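Local structure of protein HTP-2 (Caenorhabditis elegans, 4TZM) at residues S51-Q56 with I108-T113; E123-K128 with Q179-K184; R57-K62 with F193-R198. The protein probably acts in meiosis as a HORMA domain protein of the chromosome axis, and binds a closure motif peptide of HTP-3. All blocks are in the same frame, centred on the assembly; numbering follows the deposited sequence.

Contact 1 (S51-Q56 with I108-T113); sequences SAVLRQ and ISLVVT
V53 and L54, in the last turn of helix 35-56, meet L110 of strand 105-113. The contact is purely apolar between the two segments. It is small, burying 109 Å² over both sides, and all three residues are buried. One methyl does most of the work. L110 CD2 lies 3.7 Å from V53 CG1. The same CD2 lies 3.7 Å from L54 CD2. The two helix methyls, V53 CG1 and L54 CD2, stand 5.8 Å apart, so L110 CD2 enters between them.

The side chains approach in different ways. V53 and L110 run past each other in opposite directions, while L54 comes in at a slant. L110 reaches the helix because its CG is swung anti to the backbone N (chi1 173°), which sends the branch across the gap from the sheet. The backbones stay well apart, with 8.7 Å between V53 CA and L110 CA.

Polar groups find partners within the helix or elsewhere in the fold. R55 N bonds back to S51 O at 3.0 Å, and Q56 N to A52 O at 2.8 Å, as expected in a helix. S51 OG has two partners, Y47 O and L79 N. On the strand, the backbone of L110 pairs with F125 and that of V111 with N196. The strand is therefore held on both edges while L110 projects to the helix. Its neighbours S109 and V111 touch Y221 instead.

Further apolar groups extend the packing. V53 also rests on F125, and L110 on F197. A helix end packed on one face of an antiparallel sheet, here through the single strand residue L110, is helix-on-sheet packing in the core of the HORMA domain.

Contact 2 (E123-K128 with Q179-K184); sequences EVFSMK and QFLCTK
F125 of strand 123-133 and C182 of helix 164-185 mark the closest backbone approach, with their CA atoms 11.1 Å apart. This is helix-on-sheet packing inside the HORMA domain. Within it sits a Cys sulfur-aromatic contact. The wide gap between backbones is bridged mainly by the phenyl ring of F125, which points from the sheet to the helix.

Two helix side chains meet the far part of that ring. L181 CD2 lies 3.9 Å from F125 CE2. C182 SG lies 4.0 Å from F125 CZ. L181 and F125 come from opposite directions. Neither helix atom sits squarely over the ring or in its plane. The sulfur of C182 is 5.1 Å from the centroid of the F125 ring and 58° off its normal. With chi1 at -63° the sulfur stands beside the backbone N, which turns it to the ring, although the CB of C182 does not head straight for the strand.

The ring has a third neighbour in its own strand. E123 OE2 sits at its edge, in the ring plane, where the positive rim of a phenyl group would suit a carboxylate. The other oxygen, E123 OE1, forms a salt bridge with R57 and a hydrogen bond with S248 OG. These bonds are consistent with a carboxylate held beside the ring. C246 of strand 240-248 also touches F125, so the ring is buried between helix 164-185 and the sheet.

The helix takes a wider pi-type turn at 181-184. One turn back, Q179 O accepts two bonds from one residue: a 3.3 Å bond from T183 N and a 2.9 Å bond from T183 OG1, the hydroxyl lying in the carbonyl plane at a C=O...O angle of 157°.

Contact 3 (R57-K62 with F193-R198); sequences RNILEK and FTANFR
I59 meets F193 and A195 through one methyl, CG2. This methyl lies 3.8 Å from A195 CB and 4.1 Å from F193 CE1. It comes to the F193 ring at the edge, near the ring plane, and the two side chains pass at a slant. With I59 CG1 beside the backbone N (chi1 -61°), CG2 is left anti to it and turned to the strand. CG of F193 sits between its backbone N and carbonyl carbon, which turns the ring's edge to the I59 methyl. F193 and A195 lie two apart in the strand and face the same way, so a single isoleucine serves both.

The loop begins where helix 35-56 ends. N58 has positive phi and closes the helix with a Schellman motif, and I59 follows directly. Within the strand, R198 NE donates to N196 OD1 at 3.0 Å, on a lone pair in the carbonyl plane. The bond is bent, at 137°, and the acceptor is tilted 30° out of the guanidinium plane. R198 NH1 and NH2 hold F220 O and D118 O.

F193, T194, A195 and R198 pair antiparallel with the bound HTP-3 peptide, so the sheet runs on into it. Such beta-strand addition is how HORMA domains take a closure motif. I59, just past the end of helix 35-56, also touches L54 of that helix and L110 of strand 105-113, the antiparallel neighbour of strand 193-201.

How the contacts relate
All three contacts are buried and apolar, and none is a surface contact. Contact 1 and contact 2 lie nearer the centre of the chain. Contact 3 is farther out and is directly joined to the bound peptide. They share one sheet: strand 105-113 pairs with 123-133 on one edge and 193-201 on the other. Contacts 1 and 3 use the end of helix 35-56 and the loop that follows it, while contact 2 brings in helix 164-185. The chemistry differs. Contact 1 joins aliphatic groups, contact 2 adds sulfur and an aromatic ring, and contact 3 sets an isoleucine methyl at a ring edge. R57 of contact 3 also packs on C182 of contact 2.

Contact 1 (S51-Q56 with I108-T113)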
loop_
_atom_site.group_PDB
_atom_site.type_symbol
_atom_site.label_atom_id
_atom_site.label_comp_id
_atom_site.label_asym_id
_atom_site.label_seq_id
_atom_site.Cartn_x
_atom_site.Cartn_y
_atom_site.Cartn_z
ATOM N N SER A 51 7.595 -0.808 0.121
ATOM C CA SER A 51 9.050 -0.692 0.152
ATOM C C SER A 51 9.525 -0.438 1.571
ATOM O O SER A 51 10.476 -1.065 2.043
ATOM C CB SER A 51 9.537 0.431 -0.761
ATOM O OG SER A 51 9.411 0.067 -2.119
ATOM N N ALA A 52 8.860 0.498 2.241
ATOM C CA ALA A 52 9.167 0.825 3.624
ATOM C C ALA A 52 9.021 -0.402 4.517
ATOM O O ALA A 52 9.875 -0.664 5.357
ATOM C CB ALA A 52 8.270 1.955 4.114
ATOM N N VAL A 53 7.950 -1.166 4.323
ATOM C CA VAL A 53 7.725 -2.358 5.137
ATOM C C VAL A 53 8.819 -3.399 4.920
ATOM O O VAL A 53 9.374 -3.929 5.885
ATOM C CB VAL A 53 6.364 -3.009 4.841
ATOM C CG1 VAL A 53 6.215 -4.291 5.647
ATOM C CG2 VAL A 53 5.235 -2.044 5.157
ATOM N N LEU A 54 9.129 -3.685 3.657
ATOM C CA LEU A 54 10.178 -4.647 3.325
ATOM C C LEU A 54 11.517 -4.262 3.953
ATOM O O LEU A 54 12.210 -5.108 4.515
ATOM C CB LEU A 54 10.332 -4.778 1.807
ATOM C CG LEU A 54 9.241 -5.520 1.029
ATOM C CD1 LEU A 54 9.480 -5.390 -0.467
ATOM C CD2 LEU A 54 9.182 -6.985 1.430
ATOM N N ARG A 55 11.876 -2.985 3.869
ATOM C CA ARG A 55 13.155 -2.531 4.407
ATOM C C ARG A 55 13.145 -2.499 5.935
ATOM O O ARG A 55 14.010 -3.088 6.580
ATOM C CB ARG A 55 13.511 -1.149 3.856
ATOM C CG ARG A 55 14.721 -0.505 4.522
ATOM C CD ARG A 55 16.015 -1.244 4.207
ATOM N NE ARG A 55 16.908 -1.239 5.361
ATOM C CZ ARG A 55 17.219 -2.320 6.070
ATOM N NH1 ARG A 55 16.730 -3.504 5.726
ATOM N NH2 ARG A 55 18.030 -2.219 7.114
ATOM N N GLN A 56 12.153 -1.818 6.503
ATOM C CA GLN A 56 12.087 -1.595 7.948
ATOM C C GLN A 56 11.969 -2.897 8.748
ATOM O O GLN A 56 12.460 -2.986 9.871
ATOM C CB GLN A 56 10.915 -0.663 8.279
ATOM C CG GLN A 56 11.269 0.502 9.199
ATOM C CD GLN A 56 12.326 1.423 8.614
ATOM O OE1 GLN A 56 12.260 1.805 7.444
ATOM N NE2 GLN A 56 13.310 1.783 9.428
ATOM N N ILE A 108 -4.208 -5.951 -1.419
ATOM C CA ILE A 108 -2.892 -6.550 -1.614
ATOM C C ILE A 108 -2.167 -6.635 -0.274
ATOM O O ILE A 108 -2.098 -5.658 0.477
ATOM C CB ILE A 108 -2.031 -5.776 -2.641
ATOM C CG1 ILE A 108 -0.625 -6.379 -2.694
ATOM C CG2 ILE A 108 -1.979 -4.292 -2.316
ATOM C CD1 ILE A 108 0.256 -5.815 -3.781
ATOM N N SER A 109 -1.647 -7.818 0.035
ATOM C CA SER A 109 -1.007 -8.041 1.322
ATOM C C SER A 109 0.400 -8.606 1.194
ATOM O O SER A 109 0.672 -9.462 0.344
ATOM C CB SER A 109 -1.860 -8.975 2.183
ATOM O OG SER A 109 -3.061 -8.342 2.580
ATOM N N LEU A 110 1.290 -8.098 2.038
ATOM C CA LEU A 110 2.600 -8.694 2.232
ATOM C C LEU A 110 2.480 -9.739 3.333
ATOM O O LEU A 110 2.222 -9.402 4.488
ATOM C CB LEU A 110 3.638 -7.636 2.599
ATOM C CG LEU A 110 5.003 -8.201 2.988
ATOM C CD1 LEU A 110 5.505 -9.147 1.907
ATOM C CD2 LEU A 110 6.006 -7.089 3.231
ATOM N N VAL A 111 2.662 -11.004 2.972
ATOM C CA VAL A 111 2.392 -12.107 3.885
ATOM C C VAL A 111 3.658 -12.865 4.274
ATOM O O VAL A 111 4.389 -13.353 3.413
ATOM C CB VAL A 111 1.383 -13.090 3.260
ATOM C CG1 VAL A 111 1.244 -14.336 4.116
ATOM C CG2 VAL A 111 0.036 -12.409 3.067
ATOM N N VAL A 112 3.911 -12.961 5.577
ATOM C CA VAL A 112 5.087 -13.668 6.070
ATOM C C VAL A 112 4.700 -14.973 6.763
ATOM O O VAL A 112 3.868 -14.989 7.670
ATOM C CB VAL A 112 5.899 -12.797 7.041
ATOM C CG1 VAL A 112 7.166 -13.521 7.468
ATOM C CG2 VAL A 112 6.238 -11.463 6.392
ATOM N N THR A 113 5.306 -16.068 6.315
ATOM C CA THR A 113 5.062 -17.389 6.887
ATOM C C THR A 113 6.382 -18.062 7.241
ATOM O O THR A 113 7.420 -17.723 6.677
ATOM C CB THR A 113 4.288 -18.302 5.918
ATOM O OG1 THR A 113 5.021 -18.433 4.692
ATOM C CG2 THR A 113 2.909 -17.733 5.621
#

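Contact 2 (E123-K128 with Q179-K184)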
loop_
_atom_site.group_PDB
_atom_site.type_symbol
_atom_site.label_atom_id
_atom_site.label_comp_id
_atom_site.label_asym_id
_atom_site.label_seq_id
_atom_site.Cartn_x
_atom_site.Cartn_y
_atom_site.Cartn_z
ATOM N N GLU A 123 2.841 -12.934 10.141
ATOM C CA GLU A 123 2.824 -11.477 10.023
ATOM C C GLU A 123 2.211 -11.042 8.690
ATOM O O GLU A 123 2.543 -11.594 7.641
ATOM C CB GLU A 123 4.239 -10.910 10.161
ATOM C CG GLU A 123 4.315 -9.393 10.102
ATOM C CD GLU A 123 5.637 -8.856 10.620
ATOM O OE1 GLU A 123 5.834 -8.828 11.856
ATOM O OE2 GLU A 123 6.481 -8.461 9.790
ATOM N N VAL A 124 1.315 -10.059 8.736
ATOM C CA VAL A 124 0.660 -9.558 7.528
ATOM C C VAL A 124 0.588 -8.034 7.492
ATOM O O VAL A 124 0.146 -7.403 8.450
ATOM C CB VAL A 124 -0.779 -10.107 7.387
ATOM C CG1 VAL A 124 -1.500 -9.428 6.232
ATOM C CG2 VAL A 124 -0.767 -11.611 7.189
ATOM N N PHE A 125 1.026 -7.449 6.384
ATOM C CA PHE A 125 0.784 -6.038 6.116
ATOM C C PHE A 125 -0.195 -5.912 4.955
ATOM O O PHE A 125 0.144 -6.232 3.815
ATOM C CB PHE A 125 2.090 -5.307 5.806
ATOM C CG PHE A 125 2.916 -5.012 7.022
ATOM C CD1 PHE A 125 3.771 -5.970 7.547
ATOM C CD2 PHE A 125 2.835 -3.776 7.648
ATOM C CE1 PHE A 125 4.533 -5.699 8.674
ATOM C CE2 PHE A 125 3.593 -3.497 8.773
ATOM C CZ PHE A 125 4.445 -4.460 9.288
ATOM N N SER A 126 -1.410 -5.455 5.247
ATOM C CA SER A 126 -2.480 -5.454 4.253
ATOM C C SER A 126 -2.920 -4.050 3.854
ATOM O O SER A 126 -2.985 -3.142 4.687
ATOM C CB SER A 126 -3.685 -6.238 4.775
ATOM O OG SER A 126 -4.200 -5.658 5.958
ATOM N N MET A 127 -3.213 -3.880 2.571
ATOM C CA MET A 127 -3.765 -2.631 2.065
ATOM C C MET A 127 -5.074 -2.911 1.323
ATOM O O MET A 127 -5.069 -3.451 0.216
ATOM C CB MET A 127 -2.758 -1.922 1.152
ATOM C CG MET A 127 -3.129 -0.479 0.821
ATOM S SD MET A 127 -1.832 0.434 -0.051
ATOM C CE MET A 127 -0.396 0.028 0.937
ATOM N N LYS A 128 -6.193 -2.550 1.947
ATOM C CA LYS A 128 -7.513 -2.818 1.383
ATOM C C LYS A 128 -8.092 -1.568 0.739
ATOM O O LYS A 128 -7.924 -0.462 1.249
ATOM C CB LYS A 128 -8.464 -3.343 2.460
ATOM C CG LYS A 128 -8.023 -4.655 3.091
ATOM C CD LYS A 128 -8.901 -5.024 4.278
ATOM C CE LYS A 128 -8.469 -6.347 4.894
ATOM N NZ LYS A 128 -9.308 -6.735 6.062
ATOM N N GLN A 179 7.481 3.153 9.966
ATOM C CA GLN A 179 8.833 3.223 10.514
ATOM C C GLN A 179 8.835 3.092 12.031
ATOM O O GLN A 179 9.729 2.474 12.598
ATOM C CB GLN A 179 9.509 4.529 10.104
ATOM C CG GLN A 179 9.757 4.632 8.610
ATOM C CD GLN A 179 10.315 5.976 8.203
ATOM O OE1 GLN A 179 10.332 6.918 8.996
ATOM N NE2 GLN A 179 10.778 6.075 6.960
ATOM N N PHE A 180 7.832 3.664 12.689
ATOM C CA PHE A 180 7.755 3.572 14.142
ATOM C C PHE A 180 7.345 2.167 14.589
ATOM O O PHE A 180 7.935 1.608 15.515
ATOM C CB PHE A 180 6.785 4.609 14.703
ATOM C CG PHE A 180 6.473 4.411 16.157
ATOM C CD1 PHE A 180 7.394 4.754 17.132
ATOM C CD2 PHE A 180 5.259 3.871 16.548
ATOM C CE1 PHE A 180 7.108 4.564 18.470
ATOM C CE2 PHE A 180 4.968 3.680 17.884
ATOM C CZ PHE A 180 5.893 4.025 18.846
ATOM N N LEU A 181 6.335 1.605 13.927
ATOM C CA LEU A 181 5.853 0.254 14.217
ATOM C C LEU A 181 6.949 -0.802 14.073
ATOM O O LEU A 181 7.146 -1.638 14.960
ATOM C CB LEU A 181 4.685 -0.102 13.292
ATOM C CG LEU A 181 4.154 -1.537 13.303
ATOM C CD1 LEU A 181 3.594 -1.885 14.670
ATOM C CD2 LEU A 181 3.100 -1.731 12.222
ATOM N N CYS A 182 7.660 -0.764 12.952
ATOM C CA CYS A 182 8.634 -1.807 12.645
ATOM C C CYS A 182 9.899 -1.698 13.489
ATOM O O CYS A 182 10.559 -2.701 13.753
ATOM C CB CYS A 182 8.990 -1.770 11.157
ATOM S SG CYS A 182 7.602 -2.123 10.062
ATOM N N THR A 183 10.228 -0.479 13.907
ATOM C CA THR A 183 11.451 -0.222 14.666
ATOM C C THR A 183 11.261 -0.295 16.184
ATOM O O THR A 183 12.040 -0.952 16.875
ATOM C CB THR A 183 12.030 1.163 14.312
ATOM O OG1 THR A 183 12.328 1.210 12.912
ATOM C CG2 THR A 183 13.294 1.446 15.110
ATOM N N LYS A 184 10.224 0.366 16.697
ATOM C CA LYS A 184 10.053 0.532 18.145
ATOM C C LYS A 184 8.965 -0.348 18.771
ATOM O O LYS A 184 8.891 -0.453 19.991
ATOM C CB LYS A 184 9.746 1.999 18.469
ATOM C CG LYS A 184 10.745 2.998 17.910
ATOM C CD LYS A 184 12.061 2.958 18.663
ATOM C CE LYS A 184 12.993 4.065 18.196
ATOM N NZ LYS A 184 14.163 4.229 19.105
#

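Contact 3 (R57-K62 with F193-R198)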
loop_
_atom_site.group_PDB
_atom_site.type_symbol
_atom_site.label_atom_id
_atom_site.label_comp_id
_atom_site.label_asym_id
_atom_site.label_seq_id
_atom_site.Cartn_x
_atom_site.Cartn_y
_atom_site.Cartn_z
ATOM N N ARG A 57 11.324 -3.905 8.167
ATOM C CA ARG A 57 11.216 -5.209 8.817
ATOM C C ARG A 57 12.417 -6.088 8.483
ATOM O O ARG A 57 12.480 -7.252 8.891
ATOM C CB ARG A 57 9.913 -5.911 8.415
ATOM C CG ARG A 57 8.680 -5.353 9.105
ATOM C CD ARG A 57 8.819 -5.424 10.618
ATOM N NE ARG A 57 8.463 -6.733 11.155
ATOM C CZ ARG A 57 8.922 -7.219 12.304
ATOM N NH1 ARG A 57 9.770 -6.509 13.035
ATOM N NH2 ARG A 57 8.541 -8.419 12.721
ATOM N N ASN A 58 13.363 -5.520 7.739
ATOM C CA ASN A 58 14.612 -6.196 7.396
ATOM C C ASN A 58 14.367 -7.480 6.598
ATOM O O ASN A 58 15.114 -8.449 6.705
ATOM C CB ASN A 58 15.429 -6.487 8.665
ATOM C CG ASN A 58 16.894 -6.778 8.368
ATOM O OD1 ASN A 58 17.319 -7.934 8.345
ATOM N ND2 ASN A 58 17.671 -5.725 8.140
ATOM N N ILE A 59 13.306 -7.470 5.797
ATOM C CA ILE A 59 12.978 -8.596 4.936
ATOM C C ILE A 59 13.937 -8.606 3.752
ATOM O O ILE A 59 14.364 -9.663 3.288
ATOM C CB ILE A 59 11.517 -8.523 4.455
ATOM C CG1 ILE A 59 10.570 -8.559 5.658
ATOM C CG2 ILE A 59 11.198 -9.655 3.494
ATOM C CD1 ILE A 59 9.094 -8.546 5.287
ATOM N N LEU A 60 14.278 -7.413 3.279
ATOM C CA LEU A 60 15.313 -7.241 2.265
ATOM C C LEU A 60 16.378 -6.272 2.766
ATOM O O LEU A 60 16.051 -5.243 3.362
ATOM C CB LEU A 60 14.713 -6.733 0.955
ATOM C CG LEU A 60 13.815 -7.694 0.179
ATOM C CD1 LEU A 60 13.257 -7.002 -1.052
ATOM C CD2 LEU A 60 14.578 -8.951 -0.206
ATOM N N GLU A 61 17.644 -6.601 2.522
ATOM C CA GLU A 61 18.765 -5.765 2.952
ATOM C C GLU A 61 18.756 -4.411 2.250
ATOM O O GLU A 61 18.179 -4.268 1.172
ATOM C CB GLU A 61 20.102 -6.468 2.689
ATOM C CG GLU A 61 20.267 -7.807 3.393
ATOM C CD GLU A 61 19.655 -8.956 2.613
ATOM O OE1 GLU A 61 19.265 -9.964 3.238
ATOM O OE2 GLU A 61 19.572 -8.853 1.372
ATOM N N LYS A 62 19.419 -3.429 2.858
ATOM C CA LYS A 62 19.443 -2.055 2.352
ATOM C C LYS A 62 20.008 -1.915 0.932
ATOM O O LYS A 62 19.844 -0.871 0.301
ATOM C CB LYS A 62 20.246 -1.164 3.306
ATOM C CG LYS A 62 21.679 -1.632 3.513
ATOM C CD LYS A 62 22.509 -0.600 4.261
ATOM C CE LYS A 62 23.969 -1.025 4.320
ATOM N NZ LYS A 62 24.842 0.008 4.946
ATOM N N PHE A 193 11.905 -17.562 7.548
ATOM C CA PHE A 193 10.564 -17.200 7.110
ATOM C C PHE A 193 10.457 -17.116 5.591
ATOM O O PHE A 193 11.463 -17.006 4.889
ATOM C CB PHE A 193 10.129 -15.867 7.737
ATOM C CG PHE A 193 11.037 -14.710 7.414
ATOM C CD1 PHE A 193 10.907 -14.013 6.220
ATOM C CD2 PHE A 193 12.006 -14.306 8.316
ATOM C CE1 PHE A 193 11.740 -12.946 5.927
ATOM C CE2 PHE A 193 12.841 -13.239 8.032
ATOM C CZ PHE A 193 12.709 -12.558 6.837
ATOM N N THR A 194 9.223 -17.172 5.100
ATOM C CA THR A 194 8.924 -16.956 3.690
ATOM C C THR A 194 8.043 -15.720 3.538
ATOM O O THR A 194 6.961 -15.654 4.119
ATOM C CB THR A 194 8.209 -18.165 3.062
ATOM O OG1 THR A 194 9.066 -19.311 3.113
ATOM C CG2 THR A 194 7.846 -17.877 1.615
ATOM N N ALA A 195 8.509 -14.740 2.771
ATOM C CA ALA A 195 7.718 -13.538 2.523
ATOM C C ALA A 195 7.018 -13.631 1.171
ATOM O O ALA A 195 7.621 -14.036 0.180
ATOM C CB ALA A 195 8.592 -12.295 2.592
ATOM N N ASN A 196 5.747 -13.237 1.143
ATOM C CA ASN A 196 4.896 -13.419 -0.026
ATOM C C ASN A 196 3.992 -12.212 -0.282
ATOM O O ASN A 196 3.587 -11.521 0.654
ATOM C CB ASN A 196 4.044 -14.676 0.156
ATOM C CG ASN A 196 3.789 -15.405 -1.140
ATOM O OD1 ASN A 196 2.791 -16.109 -1.282
ATOM N ND2 ASN A 196 4.693 -15.244 -2.097
ATOM N N PHE A 197 3.694 -11.955 -1.551
ATOM C CA PHE A 197 2.678 -10.978 -1.926
ATOM C C PHE A 197 1.435 -11.703 -2.421
ATOM O O PHE A 197 1.495 -12.464 -3.384
ATOM C CB PHE A 197 3.196 -10.026 -3.003
ATOM C CG PHE A 197 4.026 -8.899 -2.466
ATOM C CD1 PHE A 197 3.433 -7.855 -1.776
ATOM C CD2 PHE A 197 5.399 -8.877 -2.654
ATOM C CE1 PHE A 197 4.191 -6.811 -1.280
ATOM C CE2 PHE A 197 6.163 -7.835 -2.160
ATOM C CZ PHE A 197 5.558 -6.803 -1.472
ATOM N N ARG A 198 0.312 -11.476 -1.750
ATOM C CA ARG A 198 -0.936 -12.148 -2.095
ATOM C C ARG A 198 -2.062 -11.130 -2.205
ATOM O O ARG A 198 -2.156 -10.211 -1.394
ATOM C CB ARG A 198 -1.278 -13.216 -1.053
ATOM C CG ARG A 198 -0.128 -14.161 -0.736
ATOM C CD ARG A 198 -0.502 -15.177 0.331
ATOM N NE ARG A 198 0.666 -15.918 0.800
ATOM C CZ ARG A 198 0.616 -16.926 1.664
ATOM N NH1 ARG A 198 -0.549 -17.325 2.157
ATOM N NH2 ARG A 198 1.732 -17.539 2.034
#